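Local coordinates for protein 2-heptyl-3-hydroxy-4(1H)-quinolone dioxygenase (Mycobacterium abscessus, PDB 6RB3) that catalyses the dioxygenolytic ring cleavage of the Pseudomonas quinolone signal PQS, releasing N-octanoylanthranilate and carbon monoxide, at residues A[26-31]-A[92-97]; A[153-158]-A[245-250]. The protein carries 2 engineered substitutions. All blocks are in the same frame, centred on the assembly; numbering follows the deposited sequence.

Contact 1 of 2, residues A[26-31]-A[92-97]. Engineered in segment 92-97: Ser96 (natural residue Ala). With JWW (2-heptylquinoline-3,4-diol), chain D.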
ATOM      1  N   VAL A  26      -2.347  10.693   0.303  1.00 21.88           N
ATOM      2  CA  VAL A  26      -2.525   9.887   1.517  1.00 25.84           C
ATOM      3  C   VAL A  26      -1.717   8.617   1.323  1.00 21.98           C
ATOM      4  O   VAL A  26      -2.101   7.740   0.527  1.00 25.24           O
ATOM      5  CB  VAL A  26      -4.005   9.539   1.789  1.00 23.65           C
ATOM      6  CG1 VAL A  26      -4.199   8.650   2.979  1.00 23.40           C
ATOM      7  CG2 VAL A  26      -4.796  10.827   1.998  1.00 25.10           C
ATOM      8  N   THR A  27      -0.618   8.502   2.036  1.00 23.92           N
ATOM      9  CA  THR A  27       0.227   7.325   1.872  1.00 26.18           C
ATOM     10  C   THR A  27      -0.228   6.208   2.796  1.00 28.81           C
ATOM     11  O   THR A  27      -0.698   6.454   3.893  1.00 24.06           O
ATOM     12  CB  THR A  27       1.693   7.665   2.120  1.00 30.07           C
ATOM     13  OG1 THR A  27       1.943   7.798   3.517  1.00 29.65           O
ATOM     14  CG2 THR A  27       2.061   8.998   1.398  1.00 25.29           C
ATOM     15  N   LEU A  28      -0.162   4.991   2.291  1.00 25.02           N
ATOM     16  CA  LEU A  28      -0.625   3.799   2.969  1.00 26.46           C
ATOM     17  C   LEU A  28       0.424   2.714   2.765  1.00 26.32           C
ATOM     18  O   LEU A  28       0.863   2.446   1.648  1.00 24.99           O
ATOM     19  CB  LEU A  28      -1.965   3.387   2.416  1.00 22.05           C
ATOM     20  CG  LEU A  28      -3.073   4.395   2.686  1.00 23.53           C
ATOM     21  CD1 LEU A  28      -4.233   3.872   1.865  1.00 29.45           C
ATOM     22  CD2 LEU A  28      -3.414   4.632   4.134  1.00 25.75           C
ATOM     23  N   SER A  29       0.881   2.141   3.847  1.00 25.51           N
ATOM     24  CA  SER A  29       1.956   1.163   3.819  1.00 29.27           C
ATOM     25  C   SER A  29       1.394  -0.237   3.696  1.00 25.69           C
ATOM     26  O   SER A  29       0.181  -0.459   3.727  1.00 26.91           O
ATOM     27  CB  SER A  29       2.806   1.318   5.077  1.00 25.60           C
ATOM     28  OG  SER A  29       3.215   2.672   5.186  1.00 29.79           O
ATOM     29  N   GLY A  30       2.303  -1.180   3.480  1.00 26.32           N
ATOM     30  CA  GLY A  30       1.974  -2.574   3.563  1.00 29.18           C
ATOM     31  C   GLY A  30       1.754  -2.991   5.007  1.00 33.85           C
ATOM     32  O   GLY A  30       1.678  -2.191   5.938  1.00 35.44           O
ATOM     33  N   TRP A  31       1.650  -4.283   5.184  1.00 33.48           N
ATOM     34  CA  TRP A  31       1.484  -4.848   6.516  1.00 32.99           C
ATOM     35  C   TRP A  31       2.815  -4.839   7.241  1.00 34.79           C
ATOM     36  O   TRP A  31       3.874  -4.971   6.619  1.00 39.63           O
ATOM     37  CB  TRP A  31       0.962  -6.270   6.440  1.00 33.93           C
ATOM     38  CG  TRP A  31      -0.474  -6.356   6.128  1.00 31.74           C
ATOM     39  CD1 TRP A  31      -1.067  -6.341   4.886  1.00 30.70           C
ATOM     40  CD2 TRP A  31      -1.539  -6.486   7.083  1.00 24.42           C
ATOM     41  NE1 TRP A  31      -2.433  -6.480   5.031  1.00 32.01           N
ATOM     42  CE2 TRP A  31      -2.740  -6.551   6.366  1.00 33.46           C
ATOM     43  CE3 TRP A  31      -1.578  -6.522   8.481  1.00 32.23           C
ATOM     44  CZ2 TRP A  31      -3.963  -6.655   6.991  1.00 34.77           C
ATOM     45  CZ3 TRP A  31      -2.785  -6.662   9.099  1.00 30.84           C
ATOM     46  CH2 TRP A  31      -3.966  -6.714   8.358  1.00 29.89           C
ATOM     47  N   PRO A  92      -5.005   8.157  -2.541  1.00 24.96           N
ATOM     48  CA  PRO A  92      -4.174   7.144  -1.873  1.00 22.29           C
ATOM     49  C   PRO A  92      -3.001   6.667  -2.727  1.00 29.82           C
ATOM     50  O   PRO A  92      -3.137   6.421  -3.919  1.00 26.71           O
ATOM     51  CB  PRO A  92      -5.156   5.995  -1.591  1.00 22.47           C
ATOM     52  CG  PRO A  92      -6.482   6.544  -1.726  1.00 22.86           C
ATOM     53  CD  PRO A  92      -6.401   7.697  -2.700  1.00 27.92           C
ATOM     54  N   ILE A  93      -1.841   6.535  -2.078  1.00 28.88           N
ATOM     55  CA  ILE A  93      -0.634   5.879  -2.583  1.00 29.50           C
ATOM     56  C   ILE A  93      -0.417   4.719  -1.629  1.00 24.16           C
ATOM     57  O   ILE A  93      -0.016   4.948  -0.492  1.00 23.41           O
ATOM     58  CB  ILE A  93       0.586   6.803  -2.557  1.00 26.27           C
ATOM     59  CG1 ILE A  93       0.241   8.131  -3.190  1.00 21.74           C
ATOM     60  CG2 ILE A  93       1.811   6.141  -3.252  1.00 26.53           C
ATOM     61  CD1 ILE A  93       1.373   9.162  -3.013  1.00 25.10           C
ATOM     62  N   ALA A  94      -0.610   3.492  -2.074  1.00 21.96           N
ATOM     63  CA  ALA A  94      -0.593   2.358  -1.163  1.00 25.84           C
ATOM     64  C   ALA A  94       0.472   1.350  -1.579  1.00 31.49           C
ATOM     65  O   ALA A  94       0.639   1.060  -2.765  1.00 33.80           O
ATOM     66  CB  ALA A  94      -1.973   1.691  -1.111  1.00 29.08           C
ATOM     67  N   HIS A  95       1.205   0.823  -0.595  1.00 25.51           N
ATOM     68  CA  HIS A  95       2.259  -0.137  -0.882  1.00 30.44           C
ATOM     69  C   HIS A  95       1.748  -1.569  -0.801  1.00 31.80           C
ATOM     70  O   HIS A  95       1.108  -1.949   0.193  1.00 29.38           O
ATOM     71  CB  HIS A  95       3.424   0.004   0.080  1.00 35.59           C
ATOM     72  CG  HIS A  95       4.480  -1.043  -0.087  1.00 35.66           C
ATOM     73  ND1 HIS A  95       5.338  -1.067  -1.167  1.00 33.58           N
ATOM     74  CD2 HIS A  95       4.865  -2.062   0.717  1.00 36.44           C
ATOM     75  CE1 HIS A  95       6.212  -2.048  -1.021  1.00 29.86           C
ATOM     76  NE2 HIS A  95       5.935  -2.680   0.101  1.00 29.54           N
ATOM     77  N   SER A  96       2.037  -2.342  -1.856  1.00 26.37           N
ATOM     78  CA  SER A  96       1.763  -3.764  -1.840  1.00 32.97           C
ATOM     79  C   SER A  96       0.323  -4.014  -1.395  1.00 28.79           C
ATOM     80  O   SER A  96      -0.616  -3.466  -1.989  1.00 28.06           O
ATOM     81  CB  SER A  96       2.799  -4.471  -0.940  1.00 30.69           C
ATOM     82  OG  SER A  96       2.642  -5.870  -1.024  1.00 31.70           O
ATOM     83  N   HIS A  97       0.132  -4.845  -0.386  1.00 25.55           N
ATOM     84  CA  HIS A  97      -1.241  -5.207  -0.036  1.00 30.54           C
ATOM     85  C   HIS A  97      -2.022  -4.133   0.735  1.00 30.85           C
ATOM     86  O   HIS A  97      -3.207  -4.323   1.033  1.00 26.10           O
ATOM     87  CB  HIS A  97      -1.175  -6.493   0.765  1.00 37.54           C
ATOM     88  CG  HIS A  97      -0.535  -7.599   0.013  1.00 35.43           C
ATOM     89  ND1 HIS A  97      -1.183  -8.278  -0.996  1.00 35.63           N
ATOM     90  CD2 HIS A  97       0.717  -8.096   0.063  1.00 36.69           C
ATOM     91  CE1 HIS A  97      -0.357  -9.167  -1.519  1.00 35.11           C
ATOM     92  NE2 HIS A  97       0.798  -9.080  -0.891  1.00 36.21           N
TER
HETATM   93  C10 JWW D 301       4.131  -7.396   0.861  0.90 52.99           C
HETATM   94  C13 JWW D 301       5.906  -5.426   4.025  0.90 50.83           C
HETATM   95  C15 JWW D 301       7.388  -4.697   5.898  0.90 54.02           C
HETATM   96  C17 JWW D 301       9.350  -6.001   6.559  0.90 48.88           C
HETATM   97  C01 JWW D 301       3.056 -10.660   2.472  0.90 60.78           C
HETATM   98  C02 JWW D 301       2.737 -11.110   3.754  0.90 58.38           C
HETATM   99  C03 JWW D 301       2.781 -10.253   4.838  0.90 51.09           C
HETATM  100  C04 JWW D 301       3.155  -8.946   4.630  0.90 45.00           C
HETATM  101  C05 JWW D 301       3.452  -8.531   3.366  0.90 48.58           C
HETATM  102  C06 JWW D 301       3.420  -9.341   2.273  0.90 51.05           C
HETATM  103  C07 JWW D 301       3.767  -8.799   0.967  0.90 58.69           C
HETATM  104  C09 JWW D 301       4.182  -6.623   2.010  0.90 61.20           C
HETATM  105  C11 JWW D 301       4.544  -5.130   1.979  0.90 56.88           C
HETATM  106  C12 JWW D 301       4.784  -4.613   3.404  0.90 71.15           C
HETATM  107  C14 JWW D 301       7.070  -4.501   4.407  0.90 58.45           C
HETATM  108  C16 JWW D 301       8.902  -4.629   6.068  0.90 51.40           C
HETATM  109  N08 JWW D 301       3.829  -7.211   3.240  0.90 68.85           N
HETATM  110  O18 JWW D 301       4.488  -6.851  -0.374  0.90 57.64           O
HETATM  111  O19 JWW D 301       3.760  -9.591  -0.215  0.90 68.58           O
HETATM  112  O   HOH W   1      -4.330  -6.160   2.847  1.00 41.22           O
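Val26 to Leu28 pair in parallel with Pro92 to Ala94 in the middle of the central sheet of an alpha/beta-hydrolase fold, where strand 90-95 runs into the nucleophile elbow. Three backbone bonds join the strands. Ile93 N gives a nearly straight bond to Val26 O (2.9 Å, 167°), Leu28 N reaches Ile93 O at 2.8 Å, and His95 N reaches Leu28 O, also at 2.8 Å. Leu28 O also takes a hydrogen bond from the hydroxyl of Tyr38, and Ala94 CA adds a weaker CA-H...O contact. Pro92 CA makes a similar contact to Val26 O; proline fits here because no bond between these strands needs an N-H from it. Val26, Leu28, Pro92 and Ala94 share one face of the sheet, where the short methyl of Ala94 lets Leu28 CB settle 3.9 Å from Ala94 CB. Thr27 and Ile93 take the other face. Beyond the strands, Ser29 OG is satisfied by the carbonyl of Asp34.

At the elbow, Ser96, an engineered residue, has positive phi (50°), as expected for this sharp turn, and its side chain faces the substrate. Gly30 suits its place because nothing projects from its CA, which approaches ligand C12 to 3.5 Å. With CG anti to the backbone N (chi1 175°), the His95 ring reaches past Gly30, bringing CD2 to ligand C11, the first heptyl carbon. Trp31 crosses His97 at about a right angle, and a water ties the two, accepting from Trp31 NE1 (2.9 Å) and donating to His97 O (2.8 Å). His97, an experimentally established substrate-binding residue, brings its ring edge over a face of the quinolone: NE2 stands above ligand O19, hydrogen-bonded at 3.1 Å, and either atom could be the donor.

Contact 2 of 2, residues A[153-158]-A[245-250]. Engineered in segment 245-250: Ala246 (natural residue His). With JWW (2-heptylquinoline-3,4-diol), chain D.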
ATOM      1  N   GLN A 153      13.405 -11.820   1.562  1.00 44.49           N
ATOM      2  CA  GLN A 153      14.470 -12.067   0.594  1.00 50.42           C
ATOM      3  C   GLN A 153      13.959 -11.874  -0.828  1.00 42.65           C
ATOM      4  O   GLN A 153      14.612 -11.219  -1.645  1.00 40.24           O
ATOM      5  CB  GLN A 153      15.019 -13.482   0.792  1.00 60.80           C
ATOM      6  CG  GLN A 153      16.550 -13.611   0.800  1.00 60.78           C
ATOM      7  CD  GLN A 153      17.234 -12.901   1.986  1.00 73.07           C
ATOM      8  OE1 GLN A 153      16.570 -12.382   2.893  1.00 65.01           O
ATOM      9  NE2 GLN A 153      18.571 -12.885   1.977  1.00 84.15           N
ATOM     10  N   SER A 154      12.770 -12.415  -1.141  1.00 36.85           N
ATOM     11  CA  SER A 154      12.179 -12.139  -2.451  1.00 49.17           C
ATOM     12  C   SER A 154      12.132 -10.638  -2.728  1.00 49.86           C
ATOM     13  O   SER A 154      12.544 -10.177  -3.800  1.00 47.30           O
ATOM     14  CB  SER A 154      10.755 -12.683  -2.578  1.00 37.95           C
ATOM     15  OG  SER A 154      10.716 -14.069  -2.422  1.00 58.05           O
ATOM     16  N   TRP A 155      11.589  -9.862  -1.780  1.00 46.30           N
ATOM     17  CA  TRP A 155      11.362  -8.439  -2.028  1.00 42.30           C
ATOM     18  C   TRP A 155      12.669  -7.741  -2.328  1.00 41.94           C
ATOM     19  O   TRP A 155      12.726  -6.789  -3.126  1.00 35.55           O
ATOM     20  CB  TRP A 155      10.692  -7.779  -0.820  1.00 39.52           C
ATOM     21  CG  TRP A 155       9.413  -8.384  -0.458  1.00 42.90           C
ATOM     22  CD1 TRP A 155       8.548  -9.041  -1.287  1.00 40.90           C
ATOM     23  CD2 TRP A 155       8.823  -8.410   0.854  1.00 41.06           C
ATOM     24  NE1 TRP A 155       7.464  -9.488  -0.568  1.00 42.74           N
ATOM     25  CE2 TRP A 155       7.608  -9.105   0.744  1.00 38.11           C
ATOM     26  CE3 TRP A 155       9.204  -7.901   2.103  1.00 42.90           C
ATOM     27  CZ2 TRP A 155       6.766  -9.306   1.839  1.00 50.13           C
ATOM     28  CZ3 TRP A 155       8.370  -8.096   3.180  1.00 37.62           C
ATOM     29  CH2 TRP A 155       7.171  -8.795   3.046  1.00 44.87           C
ATOM     30  N   LEU A 156      13.743  -8.194  -1.663  1.00 45.53           N
ATOM     31  CA  LEU A 156      15.021  -7.505  -1.759  1.00 39.59           C
ATOM     32  C   LEU A 156      15.810  -7.905  -3.006  1.00 42.61           C
ATOM     33  O   LEU A 156      16.545  -7.079  -3.554  1.00 44.32           O
ATOM     34  CB  LEU A 156      15.879  -7.807  -0.540  1.00 45.15           C
ATOM     35  CG  LEU A 156      15.332  -7.428   0.826  1.00 44.33           C
ATOM     36  CD1 LEU A 156      16.243  -8.054   1.859  1.00 47.54           C
ATOM     37  CD2 LEU A 156      15.270  -5.935   0.864  1.00 33.60           C
ATOM     38  N   ALA A 157      15.706  -9.165  -3.443  1.00 42.10           N
ATOM     39  CA  ALA A 157      16.606  -9.669  -4.485  1.00 43.95           C
ATOM     40  C   ALA A 157      18.019  -9.310  -4.040  1.00 44.79           C
ATOM     41  O   ALA A 157      18.328  -9.313  -2.842  1.00 54.54           O
ATOM     42  CB  ALA A 157      16.262  -9.088  -5.843  1.00 44.60           C
ATOM     43  N   GLY A 158      18.889  -8.960  -4.958  1.00 46.83           N
ATOM     44  CA  GLY A 158      20.247  -8.767  -4.505  1.00 46.91           C
ATOM     45  C   GLY A 158      20.595  -7.334  -4.201  1.00 50.56           C
ATOM     46  O   GLY A 158      21.745  -6.918  -4.421  1.00 56.97           O
ATOM     47  N   THR A 245      14.052  -3.968  -6.385  1.00 35.02           N
ATOM     48  CA  THR A 245      13.291  -4.402  -5.222  1.00 28.65           C
ATOM     49  C   THR A 245      11.800  -4.215  -5.422  1.00 31.00           C
ATOM     50  O   THR A 245      11.347  -3.505  -6.334  1.00 33.56           O
ATOM     51  CB  THR A 245      13.705  -3.639  -3.958  1.00 33.51           C
ATOM     52  OG1 THR A 245      13.153  -2.309  -3.973  1.00 29.14           O
ATOM     53  CG2 THR A 245      15.206  -3.503  -3.915  1.00 37.01           C
ATOM     54  N   ALA A 246      11.047  -4.862  -4.528  1.00 28.25           N
ATOM     55  CA  ALA A 246       9.607  -4.745  -4.445  1.00 26.66           C
ATOM     56  C   ALA A 246       9.173  -3.560  -3.569  1.00 27.96           C
ATOM     57  O   ALA A 246       8.052  -3.587  -3.040  1.00 32.59           O
ATOM     58  CB  ALA A 246       9.048  -6.059  -3.907  1.00 30.31           C
ATOM     59  N   PHE A 247      10.044  -2.543  -3.404  1.00 27.49           N
ATOM     60  CA  PHE A 247       9.771  -1.325  -2.633  1.00 24.84           C
ATOM     61  C   PHE A 247      10.074  -0.116  -3.527  1.00 25.05           C
ATOM     62  O   PHE A 247      10.981   0.680  -3.250  1.00 29.40           O
ATOM     63  CB  PHE A 247      10.642  -1.247  -1.362  1.00 25.77           C
ATOM     64  CG  PHE A 247      10.356  -2.305  -0.291  1.00 32.12           C
ATOM     65  CD1 PHE A 247       9.372  -2.130   0.622  1.00 30.45           C
ATOM     66  CD2 PHE A 247      11.113  -3.434  -0.204  1.00 24.17           C
ATOM     67  CE1 PHE A 247       9.138  -3.074   1.608  1.00 35.45           C
ATOM     68  CE2 PHE A 247      10.897  -4.385   0.768  1.00 26.62           C
ATOM     69  CZ  PHE A 247       9.916  -4.219   1.672  1.00 32.41           C
ATOM     70  N   PRO A 248       9.384   0.033  -4.635  1.00 25.62           N
ATOM     71  CA  PRO A 248       9.721   1.165  -5.510  1.00 24.22           C
ATOM     72  C   PRO A 248       9.700   2.522  -4.800  1.00 25.33           C
ATOM     73  O   PRO A 248      10.506   3.408  -5.129  1.00 28.25           O
ATOM     74  CB  PRO A 248       8.652   1.091  -6.616  1.00 31.94           C
ATOM     75  CG  PRO A 248       7.551   0.286  -6.038  1.00 28.91           C
ATOM     76  CD  PRO A 248       8.138  -0.654  -5.023  1.00 25.35           C
ATOM     77  N   GLY A 249       8.768   2.743  -3.855  1.00 27.80           N
ATOM     78  CA  GLY A 249       8.711   4.037  -3.173  1.00 24.86           C
ATOM     79  C   GLY A 249       9.965   4.362  -2.383  1.00 22.83           C
ATOM     80  O   GLY A 249      10.311   5.527  -2.205  1.00 23.51           O
ATOM     81  N   ILE A 250      10.615   3.347  -1.844  1.00 26.85           N
ATOM     82  CA  ILE A 250      11.821   3.541  -1.062  1.00 25.83           C
ATOM     83  C   ILE A 250      13.039   3.550  -1.972  1.00 25.13           C
ATOM     84  O   ILE A 250      13.938   4.363  -1.797  1.00 26.58           O
ATOM     85  CB  ILE A 250      11.921   2.448   0.031  1.00 27.38           C
ATOM     86  CG1 ILE A 250      10.601   2.350   0.854  1.00 25.66           C
ATOM     87  CG2 ILE A 250      13.102   2.700   0.949  1.00 32.53           C
ATOM     88  CD1 ILE A 250      10.556   1.291   2.013  1.00 25.20           C
TER
HETATM   89  C10 JWW D 301       4.131  -7.396   0.861  0.90 52.99           C
HETATM   90  C13 JWW D 301       5.906  -5.426   4.025  0.90 50.83           C
HETATM   91  C15 JWW D 301       7.388  -4.697   5.898  0.90 54.02           C
HETATM   92  C17 JWW D 301       9.350  -6.001   6.559  0.90 48.88           C
HETATM   93  C01 JWW D 301       3.056 -10.660   2.472  0.90 60.78           C
HETATM   94  C02 JWW D 301       2.737 -11.110   3.754  0.90 58.38           C
HETATM   95  C03 JWW D 301       2.781 -10.253   4.838  0.90 51.09           C
HETATM   96  C04 JWW D 301       3.155  -8.946   4.630  0.90 45.00           C
HETATM   97  C05 JWW D 301       3.452  -8.531   3.366  0.90 48.58           C
HETATM   98  C06 JWW D 301       3.420  -9.341   2.273  0.90 51.05           C
HETATM   99  C07 JWW D 301       3.767  -8.799   0.967  0.90 58.69           C
HETATM  100  C09 JWW D 301       4.182  -6.623   2.010  0.90 61.20           C
HETATM  101  C11 JWW D 301       4.544  -5.130   1.979  0.90 56.88           C
HETATM  102  C12 JWW D 301       4.784  -4.613   3.404  0.90 71.15           C
HETATM  103  C14 JWW D 301       7.070  -4.501   4.407  0.90 58.45           C
HETATM  104  C16 JWW D 301       8.902  -4.629   6.068  0.90 51.40           C
HETATM  105  N08 JWW D 301       3.829  -7.211   3.240  0.90 68.85           N
HETATM  106  O18 JWW D 301       4.488  -6.851  -0.374  0.90 57.64           O
HETATM  107  O19 JWW D 301       3.760  -9.591  -0.215  0.90 68.58           O
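The substrate pocket and the active-site loop come together where Trp155, at the C-terminal end of helix 144-156, meets Ala246 and Phe247. Ala246 is engineered; the natural histidine here is the inferred proton donor/acceptor. The backbones are joined by one hydrogen bond, from Ala246 N to Trp155 O (2.9 Å, 161°), which arrives in the carbonyl plane on a lone pair. Near the end of its helix, Trp155 O can look outward to this loop, and Thr245 CA also touches it at 3.2 Å. Thr245 suits the turn because it has both a hydroxyl and a methyl: OG1, set between the backbone N and the carbonyl carbon (chi1 76°), accepts from Phe247 N at 3.2 Å in an ST turn and is hydrogen-bonded to Glu251 OE1, while CG2 lies against Leu156 O.

Apolar packing centres on Trp155 CB, which lies 3.9 Å from Ala246 CB and 3.8 Å from Phe247 CE2. The two aromatic side chains meet obliquely with planes at 89°, and Phe247 CZ comes within 3.8 Å of Trp155 CE3. Such large, flat groups are apt for walling a pocket that must hold both a quinolone and an alkyl chain. Trp155 reaches the quinolone through its six-membered ring, CZ2 lying 3.2 Å from ligand C07. Phe247 presents its edge to the heptyl chain, with ligand C14 near the plane of the ring. Val164 and Val168 of helix 162-170 pack against Phe247, which sits at the N-cap position of helix 248-251. A histidine loop following the last strand, with a cap inserted over the active site to enclose the substrate, is the usual plan of alpha/beta-hydrolase enzymes.

Contact 1 supplies the core side of the PQS pocket, and contact 2 brings to it the cap helix and the loop that naturally carries the active-site histidine; their centres are about 15 Å apart, and both touch the ligand. They meet at His95, whose CE1 lies 3.1 Å from Ala246 O and whose NE2 lies 3.5 Å from Phe247 CD1, the two rings being nearly parallel. Asp121, inferred to raise the basicity of the active-site histidine, lies near both. The side chain of Ala246 is about 4 Å from that of Asp121. The side chain of His95 is about 5 Å from that of Asp121. Across the quinolone, His97 from contact 1 and Trp155 from contact 2 have side chains about 6 Å apart.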